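PDB 3DGT: endo-1,3-beta-glucanase from Streptomyces sioyaensis, which hydrolyses internal linkages of 1,3-beta-glucans, this chain being the catalytic domain of a longer protein that also carries a carbohydrate-binding module. Local coordinates for residues 1-5 against 269-273; 13-17 against 28-32; 56-60 against 70-74. All coordinates share one frame; numbering follows the deposited sequence.

How the interactions relate
Interactions 1 and 2 share the magnesium ion and the paired strands 9-15 and 266-276. They touch directly, since A2 N bonds to D16 OD2 and V273 N to F13 O. Interaction 1 is only partly buried. Its N-terminal residues, exposed or partly so, rest on buried strand residues, by charge, an aromatic face and water bridges. Interaction 2 is buried, and one carboxylate among aromatic rings dominates it. Interaction 3 is also mostly buried but sits apart from the metal, its centre about 17 Å from that of interaction 2. There a loop is held to strand 68-74 largely through backbone carbonyls. F32 of interaction 2 packs on V60 of interaction 3.

Interaction 1. Residues 1-5 against 269-273; sequences SAPAP and DYVQV. With MG (magnesium ion), chain B.
D269 OD2 takes two positively charged partners. S1 N, the terminal amine of the chain, lies 2.7 Å from D269 OD2 and meets its syn lone pair in a salt bridge. R105, on strand 99-107, makes a second salt bridge to the same oxygen. The other oxygen, D269 OD1, binds magnesium. S1 N reaches D269 OD1 only weakly, at 3.2 Å. The metal and these cations would be expected to keep the carboxylate ionised. D269 CG stands anti to the backbone N, beside the carbonyl carbon (chi1 -175°). This brings the carboxylate round to the metal already bound by D269 O, 2.1 Å from magnesium, and the residue chelates the ion.

A2 packs on the next residue of the strand. Its CB sits 3.6 Å from the centroid of the Y270 ring and 5° off the ring normal, a CH-pi contact over the centre of the face. A2 CA is also close, 3.4 Å from Y270 CE2. P3 crosses the tyrosine at about a right angle, with P3 CD 3.8 Å from Y270 OH. That hydroxyl is hydrogen-bonded to E103.

Q272 extends its chain toward the same loop. Its NE2 touches A2 CB, but its amide reaches P3 O only through water. One water donates to both P3 O and Q272 OE1, with Q272 OE1 3.0 Å from it. Another donates to P3 O and accepts from Q272 NE2, 2.7 Å from that nitrogen. P3 O thus receives two water bonds.

D16, G66 and water 1 complete the magnesium shell. The N-terminal loop therefore lies beside a metal site on the beta-sandwich, consistent with the jelly roll of glycosyl hydrolase family 16.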
# COMPACT_ATOMS: atom_id res chain seq x y z
N SER A 1 -10.41 0.42 -15.87
CA SER A 1 -10.46 1.88 -15.57
C SER A 1 -11.34 2.16 -14.36
O SER A 1 -12.28 1.41 -14.09
CB SER A 1 -11.00 2.67 -16.75
OG SER A 1 -10.23 2.45 -17.91
N ALA A 2 -11.03 3.24 -13.65
CA ALA A 2 -11.85 3.67 -12.52
C ALA A 2 -13.26 3.99 -13.01
O ALA A 2 -13.42 4.65 -14.04
CB ALA A 2 -11.24 4.88 -11.82
N PRO A 3 -14.28 3.54 -12.25
CA PRO A 3 -15.64 3.92 -12.56
C PRO A 3 -15.89 5.33 -12.03
O PRO A 3 -15.13 5.82 -11.20
CB PRO A 3 -16.47 2.88 -11.80
CG PRO A 3 -15.65 2.58 -10.59
CD PRO A 3 -14.21 2.65 -11.07
N ALA A 4 -16.93 5.99 -12.54
CA ALA A 4 -17.29 7.31 -12.03
C ALA A 4 -17.59 7.23 -10.52
O ALA A 4 -18.19 6.25 -10.07
CB ALA A 4 -18.49 7.83 -12.78
N PRO A 5 -17.16 8.24 -9.74
CA PRO A 5 -17.42 8.23 -8.31
C PRO A 5 -18.90 8.45 -7.99
O PRO A 5 -19.66 8.87 -8.86
CB PRO A 5 -16.58 9.41 -7.78
CG PRO A 5 -15.71 9.83 -8.91
CD PRO A 5 -16.40 9.42 -10.16
N ASP A 269 -4.85 -1.52 -11.82
CA ASP A 269 -5.62 -0.75 -12.80
C ASP A 269 -5.55 0.75 -12.55
O ASP A 269 -5.36 1.54 -13.48
CB ASP A 269 -7.07 -1.24 -12.80
CG ASP A 269 -7.93 -0.60 -13.87
OD1 ASP A 269 -7.42 0.09 -14.78
OD2 ASP A 269 -9.17 -0.80 -13.78
N TYR A 270 -5.69 1.16 -11.30
CA TYR A 270 -5.64 2.57 -10.98
C TYR A 270 -5.38 2.81 -9.51
O TYR A 270 -5.57 1.91 -8.68
CB TYR A 270 -6.95 3.28 -11.40
CG TYR A 270 -8.18 2.86 -10.62
CD1 TYR A 270 -8.48 3.43 -9.38
CD2 TYR A 270 -9.05 1.89 -11.13
CE1 TYR A 270 -9.62 3.06 -8.67
CE2 TYR A 270 -10.19 1.52 -10.42
CZ TYR A 270 -10.46 2.09 -9.19
OH TYR A 270 -11.58 1.72 -8.49
N VAL A 271 -4.94 4.02 -9.21
CA VAL A 271 -4.97 4.60 -7.88
C VAL A 271 -5.77 5.89 -7.99
O VAL A 271 -5.54 6.68 -8.90
CB VAL A 271 -3.56 4.89 -7.32
CG1 VAL A 271 -3.64 5.71 -6.02
CG2 VAL A 271 -2.79 3.59 -7.09
N GLN A 272 -6.73 6.08 -7.09
CA GLN A 272 -7.62 7.23 -7.13
C GLN A 272 -7.85 7.81 -5.75
O GLN A 272 -8.08 7.06 -4.80
CB GLN A 272 -8.97 6.84 -7.75
CG GLN A 272 -10.01 7.95 -7.77
CD GLN A 272 -11.31 7.47 -8.34
OE1 GLN A 272 -12.19 7.00 -7.62
NE2 GLN A 272 -11.43 7.54 -9.65
N VAL A 273 -7.80 9.14 -5.67
CA VAL A 273 -8.16 9.86 -4.46
C VAL A 273 -9.37 10.73 -4.79
O VAL A 273 -9.36 11.47 -5.78
CB VAL A 273 -7.01 10.75 -3.95
CG1 VAL A 273 -7.39 11.43 -2.65
CG2 VAL A 273 -5.73 9.93 -3.75
MG MG B . -6.14 1.56 -15.42
O HOH W 1 -7.01 1.78 -17.28
O HOH W 2 -14.82 5.86 -8.41
O HOH W 3 -13.30 7.96 -11.52

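Interaction 2. Residues 13-17 against 28-32; sequences FLDDF and ANWQF. With MG (magnesium ion), chain B.
D15 reaches across to N29 and W30 from the end of strand 9-15. Its CB lies 3.8 Å from N29 ND2. Its CG stands anti to the backbone N (chi1 -166°), which sends the carboxylate out toward the other segment. D15 CG rests over one face of the F17 ring, offset toward the rim, and lies at the edge of the W30 ring in its plane.

The two oxygens then divide the work. D15 OD1 turns back to its own segment and accepts from F17 N at 2.9 Å. This closes an Asx turn, in which F17 has a left-handed backbone conformation. D15 OD2 serves the other segment with two bonds, from opposite faces of the carboxylate plane. N29 ND2 donates from well above that plane, 3.1 Å from D15 OD2, in a nearly straight bond of 173°. W30 NE1 donates from the other face, 2.9 Å from D15 OD2, with a more bent angle of 141°. Each donor group holds D15 OD2 in its own plane.

In the family 16 beta-sandwich this ties the end of strand 9-15 to the start of strand 30-32. The Asx turn spans D16, whose O and OD1 both bind magnesium. D15 may therefore help set the backbone of a metal ligand.

F13, F17 and W30 pack beside these bonds. F17 and W30 have nearly parallel planes but are slid apart, so they barely overlap. F17 CZ meets W30 CZ2 at 3.7 Å. On its other flank W30 CZ2 lies 4.1 Å from F13 CZ, at the edge of the F13 ring. F13 CE1 packs on the N29 amide carbon. A water accepts from N29 ND2 at 2.9 Å and donates to L14 O.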
# COMPACT_ATOMS: atom_id res chain seq x y z
N PHE A 13 -7.12 12.93 -7.33
CA PHE A 13 -6.00 12.29 -8.02
C PHE A 13 -6.52 11.08 -8.76
O PHE A 13 -7.31 10.32 -8.21
CB PHE A 13 -4.93 11.84 -7.01
CG PHE A 13 -3.79 11.04 -7.61
CD1 PHE A 13 -2.65 11.68 -8.07
CD2 PHE A 13 -3.86 9.65 -7.70
CE1 PHE A 13 -1.58 10.95 -8.62
CE2 PHE A 13 -2.80 8.91 -8.23
CZ PHE A 13 -1.66 9.56 -8.69
N LEU A 14 -6.07 10.88 -9.99
CA LEU A 14 -6.32 9.61 -10.66
C LEU A 14 -5.18 9.29 -11.60
O LEU A 14 -4.88 10.06 -12.50
CB LEU A 14 -7.65 9.62 -11.43
CG LEU A 14 -7.93 8.38 -12.30
CD1 LEU A 14 -8.12 7.13 -11.45
CD2 LEU A 14 -9.14 8.61 -13.18
N ASP A 15 -4.54 8.15 -11.38
CA ASP A 15 -3.67 7.59 -12.41
C ASP A 15 -4.22 6.22 -12.74
O ASP A 15 -4.24 5.33 -11.89
CB ASP A 15 -2.22 7.47 -11.95
CG ASP A 15 -1.26 7.21 -13.10
OD1 ASP A 15 -1.68 6.69 -14.16
OD2 ASP A 15 -0.06 7.52 -12.93
N ASP A 16 -4.70 6.09 -13.98
CA ASP A 16 -5.29 4.85 -14.46
C ASP A 16 -4.30 4.01 -15.28
O ASP A 16 -4.68 2.98 -15.85
CB ASP A 16 -6.58 5.13 -15.24
CG ASP A 16 -7.72 4.21 -14.82
OD1 ASP A 16 -7.49 2.99 -14.73
OD2 ASP A 16 -8.86 4.70 -14.61
N PHE A 17 -3.03 4.42 -15.31
CA PHE A 17 -1.94 3.59 -15.86
C PHE A 17 -2.17 3.16 -17.31
O PHE A 17 -1.80 2.06 -17.70
CB PHE A 17 -1.67 2.39 -14.94
CG PHE A 17 -1.24 2.78 -13.55
CD1 PHE A 17 -0.04 3.46 -13.35
CD2 PHE A 17 -2.01 2.44 -12.44
CE1 PHE A 17 0.37 3.82 -12.08
CE2 PHE A 17 -1.61 2.80 -11.15
CZ PHE A 17 -0.40 3.50 -10.97
N ALA A 28 5.39 12.30 -13.58
CA ALA A 28 4.75 13.49 -13.02
C ALA A 28 3.95 13.11 -11.77
O ALA A 28 3.78 13.94 -10.88
CB ALA A 28 3.85 14.18 -14.03
N ASN A 29 3.50 11.85 -11.72
CA ASN A 29 2.67 11.37 -10.62
C ASN A 29 3.43 10.52 -9.61
O ASN A 29 3.02 10.43 -8.45
CB ASN A 29 1.53 10.51 -11.15
CG ASN A 29 0.47 11.32 -11.87
OD1 ASN A 29 0.34 12.53 -11.69
ND2 ASN A 29 -0.30 10.63 -12.69
N TRP A 30 4.50 9.86 -10.06
CA TRP A 30 5.19 8.84 -9.26
C TRP A 30 6.68 9.06 -9.21
O TRP A 30 7.29 9.47 -10.20
CB TRP A 30 4.91 7.45 -9.83
CG TRP A 30 3.47 7.12 -9.85
CD1 TRP A 30 2.61 7.28 -10.89
CD2 TRP A 30 2.69 6.62 -8.76
NE1 TRP A 30 1.34 6.91 -10.52
CE2 TRP A 30 1.36 6.50 -9.21
CE3 TRP A 30 2.99 6.25 -7.44
CZ2 TRP A 30 0.33 6.01 -8.39
CZ3 TRP A 30 1.95 5.77 -6.62
CH2 TRP A 30 0.64 5.66 -7.10
N GLN A 31 7.26 8.77 -8.05
CA GLN A 31 8.71 8.69 -7.91
C GLN A 31 9.14 7.29 -7.50
O GLN A 31 8.42 6.58 -6.80
CB GLN A 31 9.25 9.75 -6.95
CG GLN A 31 8.57 9.82 -5.60
CD GLN A 31 8.94 11.10 -4.87
OE1 GLN A 31 8.67 12.21 -5.36
NE2 GLN A 31 9.58 10.95 -3.73
N PHE A 32 10.34 6.90 -7.92
CA PHE A 32 10.86 5.57 -7.63
C PHE A 32 11.66 5.53 -6.34
O PHE A 32 12.52 6.39 -6.10
CB PHE A 32 11.80 5.12 -8.75
CG PHE A 32 11.12 4.91 -10.07
CD1 PHE A 32 10.50 3.70 -10.35
CD2 PHE A 32 11.11 5.91 -11.04
CE1 PHE A 32 9.87 3.49 -11.57
CE2 PHE A 32 10.48 5.71 -12.27
CZ PHE A 32 9.86 4.49 -12.53
MG MG B . -6.14 1.56 -15.42
O HOH W 4 -2.84 11.83 -13.49
O HOH W 1 -7.01 1.78 -17.28

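Interaction 3. Residues 56-60 against 70-74; sequences STSNV and ITPRR
V60 and I70 form an antiparallel non-hydrogen-bonded pair, and next to them T71 N donates to N59 O at 2.9 Å. This is the open end of a beta hairpin made by strands 60-62 and 68-74, within the family 16 beta-sandwich. I70 CA also comes within 3.2 Å of N59 O, as a CA-H...O contact. V60 and I70 have their side chains on the same face of the sheet, and I70 packs there on L240 and V242 of strand 236-244.

Before V60 the chain makes a turn, in which S56 O accepts from both N59 N and V60 N. Side chains continue the pairing from there. N59 ND2 donates to T71 O, 2.9 Å away, nearly along the C=O axis and in the amide plane, with a straight angle of 170°. The same nitrogen bonds to T81, and N59 OD1 bonds to T54. The amide is therefore held at both ends and its rotation is fixed.

R73 runs past N59 in the opposite direction, with R73 CG 3.4 Å from N59 ND2. The arginine chain bends at chi2 (-69°), and its end lies beside S58. R73 NE then donates to S58 O at 2.8 Å. The bond is almost perfectly straight (177°) and lies in the guanidinium plane. One face of that guanidinium is covered by the methyl T71 CG2, centred 3.5 Å above its plane.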
# COMPACT_ATOMS: atom_id res chain seq x y z
N SER A 56 13.78 0.02 -13.21
CA SER A 56 13.75 -0.70 -14.48
C SER A 56 12.35 -1.17 -14.84
O SER A 56 11.57 -1.56 -13.95
CB SER A 56 14.65 -1.93 -14.37
OG SER A 56 14.56 -2.74 -15.53
N THR A 57 12.04 -1.20 -16.13
CA THR A 57 10.74 -1.73 -16.57
C THR A 57 10.64 -3.26 -16.43
O THR A 57 9.57 -3.84 -16.65
CB THR A 57 10.38 -1.34 -18.00
OG1 THR A 57 11.43 -1.76 -18.88
CG2 THR A 57 10.17 0.18 -18.09
N SER A 58 11.74 -3.89 -16.02
CA SER A 58 11.68 -5.29 -15.62
C SER A 58 10.93 -5.44 -14.30
O SER A 58 10.42 -6.52 -14.00
CB SER A 58 13.08 -5.90 -15.53
OG SER A 58 13.89 -5.19 -14.61
N ASN A 59 10.86 -4.35 -13.53
CA ASN A 59 10.18 -4.35 -12.22
C ASN A 59 8.96 -3.43 -12.14
O ASN A 59 8.07 -3.68 -11.33
CB ASN A 59 11.13 -3.94 -11.09
CG ASN A 59 12.33 -4.87 -10.94
OD1 ASN A 59 13.46 -4.41 -10.98
ND2 ASN A 59 12.08 -6.16 -10.73
N VAL A 60 8.94 -2.36 -12.93
CA VAL A 60 7.84 -1.40 -12.93
C VAL A 60 7.52 -0.99 -14.36
O VAL A 60 8.33 -0.34 -15.01
CB VAL A 60 8.19 -0.11 -12.11
CG1 VAL A 60 7.02 0.88 -12.10
CG2 VAL A 60 8.62 -0.46 -10.68
N ILE A 70 3.94 -4.38 -11.22
CA ILE A 70 5.13 -4.42 -10.39
C ILE A 70 5.54 -5.88 -10.25
O ILE A 70 4.80 -6.67 -9.66
CB ILE A 70 4.94 -3.74 -9.00
CG1 ILE A 70 4.63 -2.24 -9.17
CG2 ILE A 70 6.21 -3.93 -8.17
CD1 ILE A 70 4.31 -1.51 -7.86
N THR A 71 6.69 -6.22 -10.82
CA THR A 71 7.09 -7.63 -10.94
C THR A 71 8.40 -7.95 -10.23
O THR A 71 9.45 -7.46 -10.63
CB THR A 71 7.27 -8.02 -12.43
OG1 THR A 71 6.15 -7.55 -13.19
CG2 THR A 71 7.32 -9.51 -12.54
N PRO A 72 8.35 -8.78 -9.17
CA PRO A 72 9.61 -9.29 -8.58
C PRO A 72 10.38 -10.15 -9.57
O PRO A 72 9.78 -10.95 -10.31
CB PRO A 72 9.12 -10.15 -7.40
CG PRO A 72 7.75 -9.54 -7.06
CD PRO A 72 7.17 -9.24 -8.41
N ARG A 73 11.70 -9.97 -9.60
CA ARG A 73 12.57 -10.74 -10.49
C ARG A 73 13.72 -11.33 -9.70
O ARG A 73 14.20 -10.72 -8.74
CB ARG A 73 13.15 -9.83 -11.58
CG ARG A 73 12.13 -9.11 -12.44
CD ARG A 73 11.36 -10.05 -13.35
NE ARG A 73 10.50 -9.28 -14.23
CZ ARG A 73 9.74 -9.80 -15.19
NH1 ARG A 73 9.70 -11.11 -15.38
NH2 ARG A 73 9.01 -9.01 -15.95
N ARG A 74 14.17 -12.51 -10.10
CA ARG A 74 15.32 -13.16 -9.48
C ARG A 74 16.33 -13.47 -10.58
O ARG A 74 16.04 -14.26 -11.48
CB ARG A 74 14.87 -14.45 -8.79
CG ARG A 74 15.86 -15.02 -7.79
CD ARG A 74 15.42 -16.43 -7.38
NE ARG A 74 16.16 -16.97 -6.25
CZ ARG A 74 17.26 -17.71 -6.36
NH1 ARG A 74 17.77 -17.97 -7.56
NH2 ARG A 74 17.86 -18.17 -5.27